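Local coordinates for inactive dihydroorotase-like domain (Chaetomium thermophilum, PDB 5NNL), which is a catalytically inactive member of the dihydroorotase-like family, built around a parallel barrel of the amidohydrolase type, at residues P17-R22 against I42-V47; G51-V56 against K60-N65. All coordinates share one frame; numbering follows the deposited sequence.

In the fold
After barrel strand 3-11 the chain passes through the short strand 13-14 into a loop, and contact 1 closes this excursion: residues 17-22 are brought against 42-47, where strand 39-44 leaves the barrel, with helix 26-37 lying between in sequence. The chain then runs through the next loop, and contact 2 brings the loop leading into helix 56-64, and the first residue of that helix, against 60-65 further along, before strand 73-79 begins. The two contacts follow in series, neither nested nor crossed, their centres about 8 Å apart. They are nevertheless stitched together, since Asn65 reaches the 17-22 loop and the backbones of Pro46 and Ile53 are hydrogen-bonded, joining consecutive beta-alpha units of the barrel.

Contact 1: residues P17-R22 against I42-V47; sequences PGLVTR and IRIMPV
Leu19, whose methyls reach Ile44, has its carbonyl oxygen hydrogen-bonded to ND2 of Asn65, just after helix 56-64, and the same ND2 also bonds Thr21 O. On the 17-22 side the leucine carries nearly all of the contact. With CG anti to the backbone N (chi1 178°), its fork is thrown from the loop towards the end of strand 39-44. Both methyls meet one methyl of Ile44: CG2 of Ile44 lies 3.6 Å from Leu19 CD1 and 3.8 Å from Leu19 CD2, the two side chains meeting aslant. CD2 also rests against the backbone, 3.5 Å from Met45 O. Leu19 is the second residue of a type I turn from Gly18 to Thr21, closed by a weak bond from Thr21 N to Gly18 O at 3.2 Å. Ile44 leans in turn on Leu27 of helix 26-37, and Ile53 touches Leu19. The contact packs the loop before helix 26-37 against the end of strand 39-44, consistent with the barrel fold of the amidohydrolase family. The chemistry across the two segments is thus apolar and without direction: buried methyls fit the loop to the strand end, while the two bonds from Asn65 ND2 probably help to hold the turn in place.

Contact 2: residues G51-V56 against K60-N65; sequences GSISDV and KVAQQN
Ile53 and Ala62 make the tight half of this contact, a buried methyl-to-methyl meeting with Ile53 CD1 3.5 Å from Ala62 CB. CG1 of the isoleucine follows at 4.1 Å from the same Ala62 CB, for the branch is fully stretched (chi2 179°) and brings its end up to the helix although it sets out beside it. The small alanine faces the 51-56 loop, and the CA atoms of Ile53 and Ala62 are 7.6 Å apart. Leu19 touches Ala62 as well, adding a third apolar group to the cluster.

The other half, at Val56 and Lys60, is looser and lies at the surface. Here the link is the ordinary helical bond from Lys60 N to Val56 O, 3.2 Å long with an N-H...O angle of 153°, in the first turn of helix 56-64. Lys60 CB stands 3.9 Å from Val56 O, but the rest of its chain bends away from the loop. One turn on, Gln64 NE2 folds back to make a weak bond with Lys60 O at 3.0 Å. Asp55 is the N-cap of the helix, its OD1 accepting from Ser58 N, so the loop itself supplies the cap.

Ile53 also packs on Leu76 and Ile78 of strand 73-79 and hydrogen-bonds through its backbone to Thr79. Helix 56-64 lies beside strand 73-79, linked to it through Ile53 of the entering loop and directly through Gln63 on Leu76, while Ala62 turns towards the loop ahead of helix 26-37.

Contact 1: residues P17-R22 against I42-V47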
ATOM      1  N   PRO A  17      -5.061   0.313 -11.810  1.00 36.46           N
ATOM      2  CA  PRO A  17      -6.173   0.975 -12.517  1.00 38.55           C
ATOM      3  C   PRO A  17      -7.178   0.023 -13.148  1.00 41.12           C
ATOM      4  O   PRO A  17      -8.381   0.150 -12.894  1.00 41.31           O
ATOM      5  CB  PRO A  17      -5.441   1.820 -13.568  1.00 39.31           C
ATOM      6  CG  PRO A  17      -4.144   2.153 -12.934  1.00 39.82           C
ATOM      7  CD  PRO A  17      -3.770   0.963 -12.081  1.00 40.09           C
ATOM      8  N   GLY A  18      -6.723  -0.922 -13.969  1.00 42.24           N
ATOM      9  CA  GLY A  18      -7.628  -1.834 -14.644  1.00 42.88           C
ATOM     10  C   GLY A  18      -7.808  -3.146 -13.910  1.00 42.96           C
ATOM     11  O   GLY A  18      -7.906  -4.208 -14.533  1.00 42.86           O
ATOM     12  N   LEU A  19      -7.861  -3.081 -12.578  1.00 38.86           N
ATOM     13  CA  LEU A  19      -8.001  -4.294 -11.779  1.00 41.38           C
ATOM     14  C   LEU A  19      -9.246  -5.082 -12.173  1.00 43.34           C
ATOM     15  O   LEU A  19      -9.194  -6.311 -12.315  1.00 44.38           O
ATOM     16  CB  LEU A  19      -8.052  -3.935 -10.294  1.00 38.60           C
ATOM     17  CG  LEU A  19      -8.234  -5.104  -9.324  1.00 40.61           C
ATOM     18  CD1 LEU A  19      -7.056  -6.062  -9.405  1.00 35.53           C
ATOM     19  CD2 LEU A  19      -8.418  -4.592  -7.906  1.00 39.49           C
ATOM     20  N   VAL A  20     -10.373  -4.397 -12.338  1.00 44.82           N
ATOM     21  CA  VAL A  20     -11.648  -5.043 -12.625  1.00 46.29           C
ATOM     22  C   VAL A  20     -12.048  -4.854 -14.087  1.00 44.86           C
ATOM     23  O   VAL A  20     -13.211  -5.043 -14.441  1.00 44.42           O
ATOM     24  CB  VAL A  20     -12.751  -4.551 -11.673  1.00 45.60           C
ATOM     25  CG1 VAL A  20     -12.503  -5.078 -10.267  1.00 41.53           C
ATOM     26  CG2 VAL A  20     -12.834  -3.025 -11.672  1.00 44.26           C
ATOM     27  N   THR A  21     -11.101  -4.475 -14.941  1.00 45.01           N
ATOM     28  CA  THR A  21     -11.339  -4.455 -16.377  1.00 46.20           C
ATOM     29  C   THR A  21     -11.093  -5.839 -16.961  1.00 49.04           C
ATOM     30  O   THR A  21     -10.135  -6.526 -16.593  1.00 46.89           O
ATOM     31  CB  THR A  21     -10.432  -3.433 -17.063  1.00 47.32           C
ATOM     32  OG1 THR A  21     -10.700  -2.125 -16.544  1.00 45.36           O
ATOM     33  CG2 THR A  21     -10.658  -3.431 -18.578  1.00 42.66           C
ATOM     34  N   ARG A  22     -11.967  -6.244 -17.878  1.00 51.47           N
ATOM     35  CA  ARG A  22     -11.834  -7.541 -18.527  1.00 52.37           C
ATOM     36  C   ARG A  22     -10.544  -7.599 -19.337  1.00 50.39           C
ATOM     37  O   ARG A  22     -10.260  -6.705 -20.140  1.00 50.33           O
ATOM     38  CB  ARG A  22     -13.041  -7.792 -19.431  1.00 56.08           C
ATOM     39  CG  ARG A  22     -13.049  -9.143 -20.143  1.00 64.43           C
ATOM     40  CD  ARG A  22     -13.976  -9.103 -21.352  1.00 68.43           C
ATOM     41  NE  ARG A  22     -13.413  -8.293 -22.435  1.00 70.63           N
ATOM     42  CZ  ARG A  22     -13.013  -8.755 -23.620  1.00 74.89           C
ATOM     43  NH1 ARG A  22     -13.116 -10.042 -23.929  1.00 71.62           N
ATOM     44  NH2 ARG A  22     -12.512  -7.914 -24.516  1.00 75.25           N
ATOM     45  N   ILE A  42       2.614  -8.054  -2.530  1.00 30.91           N
ATOM     46  CA  ILE A  42       1.829  -6.825  -2.572  1.00 28.89           C
ATOM     47  C   ILE A  42       0.369  -7.156  -2.310  1.00 29.89           C
ATOM     48  O   ILE A  42      -0.151  -8.168  -2.793  1.00 32.95           O
ATOM     49  CB  ILE A  42       1.982  -6.085  -3.921  1.00 29.33           C
ATOM     50  CG1 ILE A  42       1.447  -6.932  -5.079  1.00 29.77           C
ATOM     51  CG2 ILE A  42       3.437  -5.715  -4.154  1.00 31.97           C
ATOM     52  CD1 ILE A  42       1.390  -6.193  -6.411  1.00 30.74           C
ATOM     53  N   ARG A  43      -0.290  -6.301  -1.535  1.00 28.55           N
ATOM     54  CA  ARG A  43      -1.739  -6.325  -1.414  1.00 29.61           C
ATOM     55  C   ARG A  43      -2.323  -5.385  -2.456  1.00 30.27           C
ATOM     56  O   ARG A  43      -1.905  -4.226  -2.561  1.00 27.92           O
ATOM     57  CB  ARG A  43      -2.191  -5.915  -0.012  1.00 30.80           C
ATOM     58  CG  ARG A  43      -3.679  -5.586   0.074  1.00 32.31           C
ATOM     59  CD  ARG A  43      -4.127  -5.200   1.474  1.00 33.88           C
ATOM     60  NE  ARG A  43      -5.491  -4.686   1.433  1.00 32.78           N
ATOM     61  CZ  ARG A  43      -5.817  -3.463   1.024  1.00 34.48           C
ATOM     62  NH1 ARG A  43      -4.876  -2.611   0.630  1.00 33.43           N
ATOM     63  NH2 ARG A  43      -7.089  -3.089   1.008  1.00 32.39           N
ATOM     64  N   ILE A  44      -3.278  -5.889  -3.224  1.00 29.30           N
ATOM     65  CA  ILE A  44      -3.896  -5.126  -4.299  1.00 32.43           C
ATOM     66  C   ILE A  44      -5.037  -4.302  -3.721  1.00 33.05           C
ATOM     67  O   ILE A  44      -5.929  -4.839  -3.051  1.00 32.35           O
ATOM     68  CB  ILE A  44      -4.392  -6.061  -5.415  1.00 35.51           C
ATOM     69  CG1 ILE A  44      -3.276  -7.018  -5.856  1.00 34.29           C
ATOM     70  CG2 ILE A  44      -4.900  -5.255  -6.595  1.00 35.93           C
ATOM     71  CD1 ILE A  44      -2.017  -6.328  -6.341  1.00 35.21           C
ATOM     72  N   MET A  45      -5.008  -3.001  -3.973  1.00 31.93           N
ATOM     73  CA  MET A  45      -6.056  -2.114  -3.486  1.00 33.42           C
ATOM     74  C   MET A  45      -7.370  -2.459  -4.178  1.00 35.09           C
ATOM     75  O   MET A  45      -7.442  -2.401  -5.413  1.00 32.70           O
ATOM     76  CB  MET A  45      -5.684  -0.658  -3.746  1.00 31.73           C
ATOM     77  CG  MET A  45      -4.402  -0.218  -3.045  1.00 31.56           C
ATOM     78  SD  MET A  45      -3.979   1.503  -3.352  1.00 28.44           S
ATOM     79  CE  MET A  45      -5.321   2.335  -2.508  1.00 31.17           C
ATOM     80  N   PRO A  46      -8.425  -2.814  -3.440  1.00 34.00           N
ATOM     81  CA  PRO A  46      -9.674  -3.231  -4.104  1.00 35.77           C
ATOM     82  C   PRO A  46     -10.349  -2.127  -4.904  1.00 36.75           C
ATOM     83  O   PRO A  46     -11.180  -2.436  -5.764  1.00 37.93           O
ATOM     84  CB  PRO A  46     -10.556  -3.701  -2.938  1.00 36.29           C
ATOM     85  CG  PRO A  46     -10.005  -3.012  -1.723  1.00 37.55           C
ATOM     86  CD  PRO A  46      -8.534  -2.833  -1.972  1.00 32.53           C
ATOM     87  N   VAL A  47     -10.026  -0.861  -4.657  1.00 37.32           N
ATOM     88  CA  VAL A  47     -10.608   0.259  -5.388  1.00 36.85           C
ATOM     89  C   VAL A  47      -9.641   0.648  -6.498  1.00 37.58           C
ATOM     90  O   VAL A  47      -8.484   0.998  -6.233  1.00 37.90           O
ATOM     91  CB  VAL A  47     -10.900   1.446  -4.454  1.00 38.65           C
ATOM     92  CG1 VAL A  47     -11.352   2.675  -5.239  1.00 37.97           C
ATOM     93  CG2 VAL A  47     -11.959   1.057  -3.416  1.00 37.17           C
TER

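Contact 2: residues G51-V56 against K60-N65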
ATOM      1  N   GLY A  51     -13.725   1.494 -10.938  1.00 51.33           N
ATOM      2  CA  GLY A  51     -14.400   0.306 -10.462  1.00 47.24           C
ATOM      3  C   GLY A  51     -13.809  -0.140  -9.146  1.00 41.95           C
ATOM      4  O   GLY A  51     -12.975   0.548  -8.554  1.00 42.72           O
ATOM      5  N   SER A  52     -14.253  -1.307  -8.690  1.00 39.73           N
ATOM      6  CA  SER A  52     -13.769  -1.836  -7.424  1.00 41.66           C
ATOM      7  C   SER A  52     -14.167  -3.297  -7.303  1.00 43.60           C
ATOM      8  O   SER A  52     -15.120  -3.756  -7.939  1.00 44.33           O
ATOM      9  CB  SER A  52     -14.331  -1.043  -6.240  1.00 43.55           C
ATOM     10  OG  SER A  52     -15.734  -1.225  -6.143  1.00 44.10           O
ATOM     11  N   ILE A  53     -13.422  -4.020  -6.470  1.00 40.81           N
ATOM     12  CA  ILE A  53     -13.832  -5.350  -6.029  1.00 40.61           C
ATOM     13  C   ILE A  53     -14.867  -5.143  -4.927  1.00 42.31           C
ATOM     14  O   ILE A  53     -14.525  -4.855  -3.778  1.00 37.69           O
ATOM     15  CB  ILE A  53     -12.647  -6.196  -5.556  1.00 40.17           C
ATOM     16  CG1 ILE A  53     -11.677  -6.432  -6.721  1.00 38.52           C
ATOM     17  CG2 ILE A  53     -13.138  -7.529  -4.972  1.00 41.92           C
ATOM     18  CD1 ILE A  53     -10.442  -7.250  -6.358  1.00 37.88           C
ATOM     19  N   SER A  54     -16.148  -5.278  -5.287  1.00 41.35           N
ATOM     20  CA  SER A  54     -17.257  -5.029  -4.375  1.00 45.88           C
ATOM     21  C   SER A  54     -18.261  -6.172  -4.285  1.00 47.46           C
ATOM     22  O   SER A  54     -19.151  -6.112  -3.428  1.00 41.73           O
ATOM     23  CB  SER A  54     -18.008  -3.752  -4.791  1.00 46.24           C
ATOM     24  OG  SER A  54     -18.297  -3.759  -6.181  1.00 47.85           O
ATOM     25  N   ASP A  55     -18.154  -7.201  -5.122  1.00 47.38           N
ATOM     26  CA  ASP A  55     -19.091  -8.318  -5.100  1.00 48.84           C
ATOM     27  C   ASP A  55     -18.385  -9.559  -5.640  1.00 50.20           C
ATOM     28  O   ASP A  55     -17.176  -9.546  -5.898  1.00 48.43           O
ATOM     29  CB  ASP A  55     -20.342  -7.964  -5.909  1.00 46.86           C
ATOM     30  CG  ASP A  55     -20.003  -7.377  -7.261  1.00 49.82           C
ATOM     31  OD1 ASP A  55     -19.049  -7.878  -7.894  1.00 47.66           O
ATOM     32  OD2 ASP A  55     -20.680  -6.416  -7.685  1.00 54.23           O
ATOM     33  N   VAL A  56     -19.148 -10.641  -5.817  1.00 49.48           N
ATOM     34  CA  VAL A  56     -18.575 -11.889  -6.313  1.00 51.44           C
ATOM     35  C   VAL A  56     -18.115 -11.730  -7.756  1.00 46.11           C
ATOM     36  O   VAL A  56     -17.017 -12.163  -8.123  1.00 50.00           O
ATOM     37  CB  VAL A  56     -19.594 -13.033  -6.163  1.00 56.03           C
ATOM     38  CG1 VAL A  56     -19.083 -14.303  -6.825  1.00 56.48           C
ATOM     39  CG2 VAL A  56     -19.885 -13.284  -4.692  1.00 56.54           C
ATOM     40  N   LYS A  60     -14.041 -12.111  -9.367  1.00 45.47           N
ATOM     41  CA  LYS A  60     -13.634 -13.085 -10.377  1.00 47.77           C
ATOM     42  C   LYS A  60     -12.916 -12.419 -11.542  1.00 44.92           C
ATOM     43  O   LYS A  60     -11.964 -12.985 -12.092  1.00 48.79           O
ATOM     44  CB  LYS A  60     -14.849 -13.871 -10.873  1.00 51.06           C
ATOM     45  CG  LYS A  60     -14.944 -15.267 -10.283  1.00 56.01           C
ATOM     46  CD  LYS A  60     -16.074 -16.079 -10.901  1.00 63.78           C
ATOM     47  CE  LYS A  60     -15.656 -17.529 -11.117  1.00 67.71           C
ATOM     48  NZ  LYS A  60     -15.077 -18.151  -9.889  1.00 67.69           N
ATOM     49  N   VAL A  61     -13.358 -11.227 -11.945  1.00 43.39           N
ATOM     50  CA  VAL A  61     -12.656 -10.508 -13.005  1.00 43.20           C
ATOM     51  C   VAL A  61     -11.225 -10.215 -12.576  1.00 47.97           C
ATOM     52  O   VAL A  61     -10.276 -10.414 -13.344  1.00 45.59           O
ATOM     53  CB  VAL A  61     -13.411  -9.219 -13.377  1.00 44.34           C
ATOM     54  CG1 VAL A  61     -12.686  -8.475 -14.494  1.00 46.91           C
ATOM     55  CG2 VAL A  61     -14.842  -9.538 -13.798  1.00 47.96           C
ATOM     56  N   ALA A  62     -11.047  -9.743 -11.340  1.00 45.07           N
ATOM     57  CA  ALA A  62      -9.702  -9.513 -10.826  1.00 47.34           C
ATOM     58  C   ALA A  62      -8.901 -10.808 -10.805  1.00 43.22           C
ATOM     59  O   ALA A  62      -7.717 -10.822 -11.163  1.00 44.64           O
ATOM     60  CB  ALA A  62      -9.774  -8.903  -9.426  1.00 41.63           C
ATOM     61  N   GLN A  63      -9.537 -11.911 -10.402  1.00 45.58           N
ATOM     62  CA  GLN A  63      -8.839 -13.190 -10.336  1.00 47.39           C
ATOM     63  C   GLN A  63      -8.416 -13.660 -11.721  1.00 49.36           C
ATOM     64  O   GLN A  63      -7.299 -14.160 -11.902  1.00 49.52           O
ATOM     65  CB  GLN A  63      -9.731 -14.233  -9.663  1.00 44.60           C
ATOM     66  CG  GLN A  63      -9.936 -13.998  -8.176  1.00 42.44           C
ATOM     67  CD  GLN A  63     -10.998 -14.898  -7.574  1.00 38.67           C
ATOM     68  OE1 GLN A  63     -11.946 -15.301  -8.250  1.00 45.66           O
ATOM     69  NE2 GLN A  63     -10.843 -15.216  -6.296  1.00 35.17           N
ATOM     70  N   GLN A  64      -9.295 -13.507 -12.715  1.00 46.72           N
ATOM     71  CA  GLN A  64      -8.943 -13.901 -14.076  1.00 52.39           C
ATOM     72  C   GLN A  64      -7.736 -13.121 -14.579  1.00 50.55           C
ATOM     73  O   GLN A  64      -6.855 -13.683 -15.242  1.00 48.87           O
ATOM     74  CB  GLN A  64     -10.135 -13.696 -15.015  1.00 54.64           C
ATOM     75  CG  GLN A  64     -10.651 -14.980 -15.648  1.00 60.25           C
ATOM     76  CD  GLN A  64     -11.162 -15.977 -14.624  1.00 66.92           C
ATOM     77  OE1 GLN A  64     -10.817 -17.159 -14.665  1.00 69.15           O
ATOM     78  NE2 GLN A  64     -11.998 -15.505 -13.702  1.00 61.54           N
ATOM     79  N   ASN A  65      -7.673 -11.822 -14.272  1.00 48.61           N
ATOM     80  CA  ASN A  65      -6.562 -10.997 -14.729  1.00 47.48           C
ATOM     81  C   ASN A  65      -5.220 -11.440 -14.160  1.00 45.32           C
ATOM     82  O   ASN A  65      -4.181 -10.973 -14.640  1.00 45.22           O
ATOM     83  CB  ASN A  65      -6.828  -9.536 -14.375  1.00 48.87           C
ATOM     84  CG  ASN A  65      -7.865  -8.904 -15.279  1.00 47.70           C
ATOM     85  OD1 ASN A  65      -7.936  -9.217 -16.468  1.00 48.96           O
ATOM     86  ND2 ASN A  65      -8.680  -8.017 -14.721  1.00 46.96           N
TER